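Local coordinates for protein beta-phosphoglucomutase (PDB 3DV9) that probably interconverts beta-D-glucose 1-phosphate and beta-D-glucose 6-phosphate as a magnesium-binding phosphomutase of the haloacid dehalogenase superfamily, at residues 117-122 with 236-241; 26-29 with 33-36; 75-78 with 84-87. All blocks are in the same frame, centred on the assembly; numbering follows the deposited sequence.

Contact 1: 117-122 with 236-241; sequences LTKIKS and NWETLQ
Lys-119 and Ile-120 of helix 113-122 both reach the indole of Trp-237 on helix 230-244, and Lys-119 then runs on to the carboxylate of Glu-238. The two short helical segments cross at -35° with their axes 11.0 Å apart, a separation that these longer side chains bridge. From its CB, 4.1 Å from Trp-237 CD1 at the pyrrole end of the indole, Lys-119 runs extended beyond CG and slides past the tryptophan, which points the opposite way; CD is again beside CD1. CE moves on toward the acid, and NZ forms a salt bridge to Glu-238 OE1 at 2.9 Å, meeting the oxygen from above the carboxylate plane. Glu-238 bends at chi2 (99°) to bring OE1 here, and the two chains cross at about a right angle. The ammonium group is also hydrogen-bonded to Asn-234 OD1, one turn earlier on the helix of Glu-238.

Deeper in, Ile-120 lays CG1 over the face of the indole: CG1 is 4.0 Å from the centroid of the six-membered ring of Trp-237, a CH-pi contact, and 3.7 Å from CZ2. The opposite face carries Gln-241 CB, so the ring is sandwiched. Gln-241, one turn on along the same helix, brings OE1 to 3.3 Å from Trp-237 NE1, a weak, bent bond, while its NE2 is held by Glu-123. Trp-237 and Ile-120 both also rest on strand 25-29. Helices packed side by side on one face of a parallel sheet are characteristic of the Rossmann-like core of haloacid dehalogenase proteins.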
loop_
_atom_site.group_PDB
_atom_site.type_symbol
_atom_site.label_atom_id
_atom_site.label_comp_id
_atom_site.label_asym_id
_atom_site.label_seq_id
_atom_site.Cartn_x
_atom_site.Cartn_y
_atom_site.Cartn_z
ATOM N N LEU A 117 -9.657 -0.339 -11.695
ATOM C CA LEU A 117 -8.819 0.740 -12.261
ATOM C C LEU A 117 -9.454 1.267 -13.540
ATOM O O LEU A 117 -9.447 2.470 -13.804
ATOM C CB LEU A 117 -7.410 0.231 -12.549
ATOM C CG LEU A 117 -6.593 0.068 -11.259
ATOM C CD1 LEU A 117 -5.337 -0.799 -11.505
ATOM C CD2 LEU A 117 -6.277 1.473 -10.654
ATOM N N THR A 118 -10.034 0.379 -14.333
ATOM C CA THR A 118 -10.677 0.819 -15.595
ATOM C C THR A 118 -11.920 1.667 -15.298
ATOM O O THR A 118 -12.189 2.637 -16.028
ATOM C CB THR A 118 -10.990 -0.374 -16.557
ATOM O OG1 THR A 118 -12.058 -1.171 -16.024
ATOM C CG2 THR A 118 -9.769 -1.246 -16.742
ATOM N N LYS A 119 -12.643 1.328 -14.213
ATOM C CA LYS A 119 -13.852 2.089 -13.840
ATOM C C LYS A 119 -13.388 3.476 -13.389
ATOM O O LYS A 119 -13.965 4.501 -13.787
ATOM C CB LYS A 119 -14.532 1.438 -12.630
ATOM C CG LYS A 119 -15.278 0.148 -12.971
ATOM C CD LYS A 119 -15.820 -0.439 -11.693
ATOM C CE LYS A 119 -16.407 -1.780 -11.933
ATOM N NZ LYS A 119 -16.890 -2.398 -10.632
ATOM N N ILE A 120 -12.339 3.483 -12.580
ATOM C CA ILE A 120 -11.794 4.743 -11.982
ATOM C C ILE A 120 -11.299 5.668 -13.106
ATOM O O ILE A 120 -11.621 6.857 -13.134
ATOM C CB ILE A 120 -10.669 4.441 -10.917
ATOM C CG1 ILE A 120 -11.332 3.833 -9.668
ATOM C CG2 ILE A 120 -9.874 5.713 -10.514
ATOM C CD1 ILE A 120 -10.356 3.070 -8.700
ATOM N N LYS A 121 -10.513 5.122 -14.012
ATOM C CA LYS A 121 -10.017 5.885 -15.183
ATOM C C LYS A 121 -11.187 6.417 -16.041
ATOM O O LYS A 121 -11.172 7.581 -16.453
ATOM C CB LYS A 121 -8.980 5.044 -15.971
ATOM C CG LYS A 121 -8.051 5.768 -16.933
ATOM C CD LYS A 121 -6.828 6.357 -16.185
ATOM C CE LYS A 121 -6.096 7.316 -17.106
ATOM N NZ LYS A 121 -4.623 7.276 -16.871
ATOM N N SER A 122 -12.211 5.598 -16.267
ATOM C CA SER A 122 -13.388 5.968 -17.057
ATOM C C SER A 122 -14.134 7.171 -16.455
ATOM O O SER A 122 -14.724 8.008 -17.183
ATOM C CB SER A 122 -14.359 4.783 -17.142
ATOM O OG SER A 122 -15.447 5.093 -18.002
ATOM N N ASN A 236 -17.988 -3.128 -5.004
ATOM C CA ASN A 236 -18.527 -2.025 -4.235
ATOM C C ASN A 236 -18.159 -0.630 -4.743
ATOM O O ASN A 236 -18.624 0.376 -4.198
ATOM C CB ASN A 236 -18.087 -2.194 -2.791
ATOM C CG ASN A 236 -18.932 -3.200 -2.064
ATOM O OD1 ASN A 236 -20.031 -2.884 -1.608
ATOM N ND2 ASN A 236 -18.442 -4.432 -1.972
ATOM N N TRP A 237 -17.359 -0.572 -5.803
ATOM C CA TRP A 237 -16.843 0.730 -6.266
ATOM C C TRP A 237 -17.989 1.733 -6.609
ATOM O O TRP A 237 -18.002 2.898 -6.174
ATOM C CB TRP A 237 -15.891 0.554 -7.476
ATOM C CG TRP A 237 -15.510 1.916 -7.900
ATOM C CD1 TRP A 237 -15.936 2.579 -8.989
ATOM C CD2 TRP A 237 -14.698 2.837 -7.139
ATOM N NE1 TRP A 237 -15.411 3.866 -8.991
ATOM C CE2 TRP A 237 -14.653 4.046 -7.861
ATOM C CE3 TRP A 237 -14.009 2.743 -5.914
ATOM C CZ2 TRP A 237 -13.935 5.177 -7.399
ATOM C CZ3 TRP A 237 -13.292 3.862 -5.454
ATOM C CH2 TRP A 237 -13.263 5.058 -6.198
ATOM N N GLU A 238 -18.927 1.296 -7.426
ATOM C CA GLU A 238 -20.048 2.171 -7.859
ATOM C C GLU A 238 -20.797 2.787 -6.672
ATOM O O GLU A 238 -21.007 4.011 -6.631
ATOM C CB GLU A 238 -20.989 1.413 -8.796
ATOM C CG GLU A 238 -20.241 0.886 -10.053
ATOM C CD GLU A 238 -19.833 -0.610 -9.993
ATOM O OE1 GLU A 238 -18.942 -1.030 -9.167
ATOM O OE2 GLU A 238 -20.444 -1.371 -10.822
ATOM N N THR A 239 -21.131 1.941 -5.697
ATOM C CA THR A 239 -21.857 2.373 -4.473
ATOM C C THR A 239 -20.988 3.302 -3.651
ATOM O O THR A 239 -21.467 4.285 -3.067
ATOM C CB THR A 239 -22.269 1.143 -3.649
ATOM O OG1 THR A 239 -23.127 0.341 -4.461
ATOM C CG2 THR A 239 -23.022 1.538 -2.317
ATOM N N LEU A 240 -19.695 3.005 -3.601
ATOM C CA LEU A 240 -18.809 3.823 -2.792
ATOM C C LEU A 240 -18.639 5.191 -3.445
ATOM O O LEU A 240 -18.763 6.230 -2.761
ATOM C CB LEU A 240 -17.454 3.100 -2.638
ATOM C CG LEU A 240 -16.400 3.920 -1.905
ATOM C CD1 LEU A 240 -16.821 4.249 -0.474
ATOM C CD2 LEU A 240 -15.064 3.179 -1.938
ATOM N N GLN A 241 -18.330 5.216 -4.749
ATOM C CA GLN A 241 -18.181 6.510 -5.444
ATOM C C GLN A 241 -19.454 7.373 -5.304
ATOM O O GLN A 241 -19.371 8.593 -5.062
ATOM C CB GLN A 241 -17.809 6.315 -6.919
ATOM C CG GLN A 241 -17.331 7.610 -7.585
ATOM C CD GLN A 241 -17.186 7.469 -9.093
ATOM O OE1 GLN A 241 -17.457 6.401 -9.651
ATOM N NE2 GLN A 241 -16.781 8.553 -9.773
#

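Contact 2: 26-29 with 33-36; sequences VLFD and VLFD. With MG (magnesium ion), chain B.
Val-33 and Leu-34 fold back against Phe-28 and Asp-29 just past the end of a central sheet strand, in a sequence that fits the DxDx(T/V) motif of haloacid dehalogenase proteins. The tight side is mainly apolar, closed round one polar atom. Val-33 sets CG1 at the edge of the Phe-28 ring, in its plane, 3.8 Å from CD1. Leu-34 CD2 comes to the same ring carbon obliquely, at 3.9 Å. Both aliphatic chains also close over the backbone carbonyl of Asp-29: Val-33 CB lies 3.2 Å from Asp-29 O and Leu-34 CG 3.5 Å from it, and this buried oxygen has no hydrogen-bond partner in the model. Cutting Val-33 back to an alanine is likely to open a gap at the phenylalanine edge and strip the apolar contact beside the metal-binding oxygen.

The other side is the wet, polar metal site. Chi1 of 179°, with CG anti to the backbone N, places the Asp-29 carboxylate at the magnesium ion, which Asp-31, Glu-65 and Asn-190 also bind. Its other oxygen, OD1, forms a salt bridge with Lys-165 and takes a weak bond from a metal-bound water. Val-33 CG2 borders this region, 3.7 Å from Asp-29 OD2, the oxygen that binds magnesium at 2.1 Å.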
loop_
_atom_site.group_PDB
_atom_site.type_symbol
_atom_site.label_atom_id
_atom_site.label_comp_id
_atom_site.label_asym_id
_atom_site.label_seq_id
_atom_site.Cartn_x
_atom_site.Cartn_y
_atom_site.Cartn_z
ATOM N N VAL A 26 -7.295 8.297 -6.735
ATOM C CA VAL A 26 -7.318 7.055 -5.941
ATOM C C VAL A 26 -5.886 6.530 -5.923
ATOM O O VAL A 26 -5.307 6.216 -6.971
ATOM C CB VAL A 26 -8.323 5.972 -6.469
ATOM C CG1 VAL A 26 -8.413 4.770 -5.456
ATOM C CG2 VAL A 26 -9.728 6.562 -6.699
ATOM N N LEU A 27 -5.323 6.489 -4.713
ATOM C CA LEU A 27 -3.917 6.173 -4.474
ATOM C C LEU A 27 -3.818 4.731 -4.073
ATOM O O LEU A 27 -4.245 4.357 -2.978
ATOM C CB LEU A 27 -3.354 7.050 -3.326
ATOM C CG LEU A 27 -2.968 8.474 -3.711
ATOM C CD1 LEU A 27 -3.721 9.088 -4.852
ATOM C CD2 LEU A 27 -2.866 9.400 -2.456
ATOM N N PHE A 28 -3.276 3.900 -4.964
ATOM C CA PHE A 28 -3.177 2.448 -4.715
ATOM C C PHE A 28 -1.828 2.018 -4.218
ATOM O O PHE A 28 -0.780 2.236 -4.873
ATOM C CB PHE A 28 -3.431 1.675 -6.000
ATOM C CG PHE A 28 -4.847 1.681 -6.436
ATOM C CD1 PHE A 28 -5.673 0.597 -6.099
ATOM C CD2 PHE A 28 -5.364 2.736 -7.183
ATOM C CE1 PHE A 28 -7.022 0.562 -6.502
ATOM C CE2 PHE A 28 -6.726 2.729 -7.589
ATOM C CZ PHE A 28 -7.540 1.635 -7.267
ATOM N N ASP A 29 -1.835 1.310 -3.093
ATOM C CA ASP A 29 -0.658 0.532 -2.807
ATOM C C ASP A 29 -0.384 -0.513 -3.933
ATOM O O ASP A 29 -1.311 -0.930 -4.653
ATOM C CB ASP A 29 -0.860 -0.172 -1.468
ATOM C CG ASP A 29 0.290 -1.014 -1.101
ATOM O OD1 ASP A 29 1.425 -0.481 -1.132
ATOM O OD2 ASP A 29 0.067 -2.205 -0.824
ATOM N N VAL A 33 -2.152 -5.438 -3.481
ATOM C CA VAL A 33 -3.355 -4.680 -3.904
ATOM C C VAL A 33 -3.487 -4.773 -5.418
ATOM O O VAL A 33 -4.513 -5.239 -5.944
ATOM C CB VAL A 33 -3.263 -3.197 -3.419
ATOM C CG1 VAL A 33 -4.356 -2.323 -4.095
ATOM C CG2 VAL A 33 -3.346 -3.147 -1.858
ATOM N N LEU A 34 -2.445 -4.315 -6.123
ATOM C CA LEU A 34 -2.336 -4.479 -7.594
ATOM C C LEU A 34 -1.826 -5.848 -8.037
ATOM O O LEU A 34 -2.385 -6.442 -8.965
ATOM C CB LEU A 34 -1.520 -3.336 -8.219
ATOM C CG LEU A 34 -2.081 -1.939 -7.896
ATOM C CD1 LEU A 34 -1.139 -0.943 -8.583
ATOM C CD2 LEU A 34 -3.541 -1.760 -8.391
ATOM N N PHE A 35 -0.763 -6.322 -7.379
ATOM C CA PHE A 35 -0.155 -7.589 -7.701
ATOM C C PHE A 35 -0.219 -8.514 -6.500
ATOM O O PHE A 35 -0.032 -8.062 -5.353
ATOM C CB PHE A 35 1.325 -7.403 -8.091
ATOM C CG PHE A 35 1.539 -6.747 -9.434
ATOM C CD1 PHE A 35 1.240 -7.405 -10.613
ATOM C CD2 PHE A 35 2.095 -5.454 -9.503
ATOM C CE1 PHE A 35 1.475 -6.821 -11.854
ATOM C CE2 PHE A 35 2.331 -4.833 -10.778
ATOM C CZ PHE A 35 2.012 -5.541 -11.951
ATOM N N ASP A 36 -0.399 -9.815 -6.745
ATOM C CA ASP A 36 -0.374 -10.753 -5.640
ATOM C C ASP A 36 1.108 -11.167 -5.428
ATOM O O ASP A 36 1.526 -12.287 -5.722
ATOM C CB ASP A 36 -1.278 -11.953 -5.944
ATOM C CG ASP A 36 -1.400 -12.894 -4.752
ATOM O OD1 ASP A 36 -1.025 -12.479 -3.623
ATOM O OD2 ASP A 36 -1.862 -14.039 -4.972
HETATM MG MG MG B . 0.922 -3.770 0.384
HETATM O O HOH W 1 2.859 -2.946 0.397
HETATM O O HOH W 2 1.042 -2.113 2.116
#

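Contact 3: 75-78 with 84-87; sequences IVSR and DATE
At the turn between helices 69-81 and 87-101, Arg-78 and Asp-84 join in a surface salt bridge while Ser-77 packs against the returning backbone. Arg-78 NH1 donates to Asp-84 OD1 at 2.8 Å, with an N-H...O angle of 156°. The oxygen sits almost in the guanidinium plane and is approached on its syn side, yet the two flat groups are turned 73° against each other, so a single N-H makes the bond and not a paired, side-on grip. The arginine bends at chi3 (-63°), which curls its head back over its own helix, one face toward Ile-75 N. Before that bend the chain already runs alongside the acid, with Arg-78 CG 3.1 Å and CD 3.3 Å from Asp-84 OD1. The two side chains lie side by side, pointing the same way.

These helices belong to the helical bundle that follows the first core strand, consistent with the cap domain of beta-phosphoglucomutases. Beside the ion pair, Ser-77 points at the loop. Its OG lies 3.6 Å from Ala-85 N and 3.7 Å from Asp-84 C, close packing without a hydrogen bond. That hydroxyl is instead bonded to His-83 O and Arg-81 NH2, while Ala-85 N is taken by Asn-74 OD1. Ala-85 CB adds a looser touch on Ser-77 OG at 4.3 Å. One residue on, the side chain of Thr-86, the N-cap of helix 87-101, caps a backbone N in the first turn, and Glu-89 OE1 in return accepts the backbone N-H of Thr-86, which together make a capping box.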
loop_
_atom_site.group_PDB
_atom_site.type_symbol
_atom_site.label_atom_id
_atom_site.label_comp_id
_atom_site.label_asym_id
_atom_site.label_seq_id
_atom_site.Cartn_x
_atom_site.Cartn_y
_atom_site.Cartn_z
ATOM N N ILE A 75 15.292 -3.321 12.733
ATOM C CA ILE A 75 14.420 -3.840 13.795
ATOM C C ILE A 75 14.923 -5.197 14.248
ATOM O O ILE A 75 15.138 -5.419 15.441
ATOM C CB ILE A 75 12.923 -3.952 13.333
ATOM C CG1 ILE A 75 12.300 -2.555 13.241
ATOM C CG2 ILE A 75 12.107 -4.864 14.283
ATOM C CD1 ILE A 75 11.068 -2.512 12.334
ATOM N N VAL A 76 15.147 -6.096 13.298
ATOM C CA VAL A 76 15.565 -7.445 13.627
ATOM C C VAL A 76 16.990 -7.443 14.205
ATOM O O VAL A 76 17.291 -8.199 15.136
ATOM C CB VAL A 76 15.494 -8.384 12.408
ATOM C CG1 VAL A 76 15.933 -9.791 12.780
ATOM C CG2 VAL A 76 14.083 -8.383 11.820
ATOM N N SER A 77 17.868 -6.613 13.646
ATOM C CA SER A 77 19.255 -6.533 14.138
ATOM C C SER A 77 19.331 -6.040 15.587
ATOM O O SER A 77 20.049 -6.624 16.427
ATOM C CB SER A 77 20.097 -5.638 13.236
ATOM O OG SER A 77 21.444 -5.603 13.694
ATOM N N ARG A 78 18.594 -4.968 15.879
ATOM C CA ARG A 78 18.605 -4.384 17.216
ATOM C C ARG A 78 18.200 -5.415 18.246
ATOM O O ARG A 78 18.830 -5.535 19.290
ATOM C CB ARG A 78 17.690 -3.171 17.313
ATOM C CG ARG A 78 18.292 -1.897 16.764
ATOM C CD ARG A 78 17.486 -0.658 17.192
ATOM N NE ARG A 78 16.112 -0.652 16.677
ATOM C CZ ARG A 78 15.761 -0.242 15.460
ATOM N NH1 ARG A 78 16.681 0.199 14.607
ATOM N NH2 ARG A 78 14.486 -0.275 15.092
ATOM N N ASP A 84 21.972 -1.468 15.413
ATOM C CA ASP A 84 21.619 -1.416 13.995
ATOM C C ASP A 84 22.643 -2.152 13.134
ATOM O O ASP A 84 23.806 -2.334 13.543
ATOM C CB ASP A 84 21.506 0.035 13.512
ATOM C CG ASP A 84 20.327 0.764 14.118
ATOM O OD1 ASP A 84 19.430 0.077 14.642
ATOM O OD2 ASP A 84 20.296 2.016 14.074
ATOM N N ALA A 85 22.192 -2.573 11.949
ATOM C CA ALA A 85 23.063 -3.111 10.898
ATOM C C ALA A 85 23.878 -1.990 10.257
ATOM O O ALA A 85 23.494 -0.814 10.308
ATOM C CB ALA A 85 22.237 -3.855 9.824
ATOM N N THR A 86 25.008 -2.363 9.666
ATOM C CA THR A 86 25.871 -1.426 8.971
ATOM C C THR A 86 25.321 -1.177 7.578
ATOM O O THR A 86 24.477 -1.953 7.089
ATOM C CB THR A 86 27.315 -1.978 8.864
ATOM O OG1 THR A 86 27.323 -3.226 8.141
ATOM C CG2 THR A 86 27.919 -2.195 10.266
ATOM N N GLU A 87 25.792 -0.109 6.931
ATOM C CA GLU A 87 25.404 0.161 5.555
ATOM C C GLU A 87 25.751 -1.025 4.650
ATOM O O GLU A 87 24.943 -1.419 3.804
ATOM C CB GLU A 87 26.050 1.452 5.037
ATOM C CG GLU A 87 25.156 2.238 4.085
ATOM C CD GLU A 87 24.672 1.402 2.913
ATOM O OE1 GLU A 87 23.473 1.028 2.896
ATOM O OE2 GLU A 87 25.502 1.096 2.025
#

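Strand 25-29 comes first, and contact 2 closes a very short loop as 33-36 doubles back on the strand end. The chain then enters the helical bundle, where contact 3 closes the turn between two successive helices. Back in the core, helix 113-122 is followed by more than a hundred residues, including all five remaining sheet strands, before helix 230-244 closes contact 1. The three are in series; none nests or crosses. Contacts 1 and 2 form continuous packing: Leu-117 lies on Phe-28 and Leu-34, Ile-120 on Phe-28, and Trp-237 on Val-26. Contact 3 stands apart, its nearest atoms about 17 Å from contact 2 and about 29 Å from contact 1.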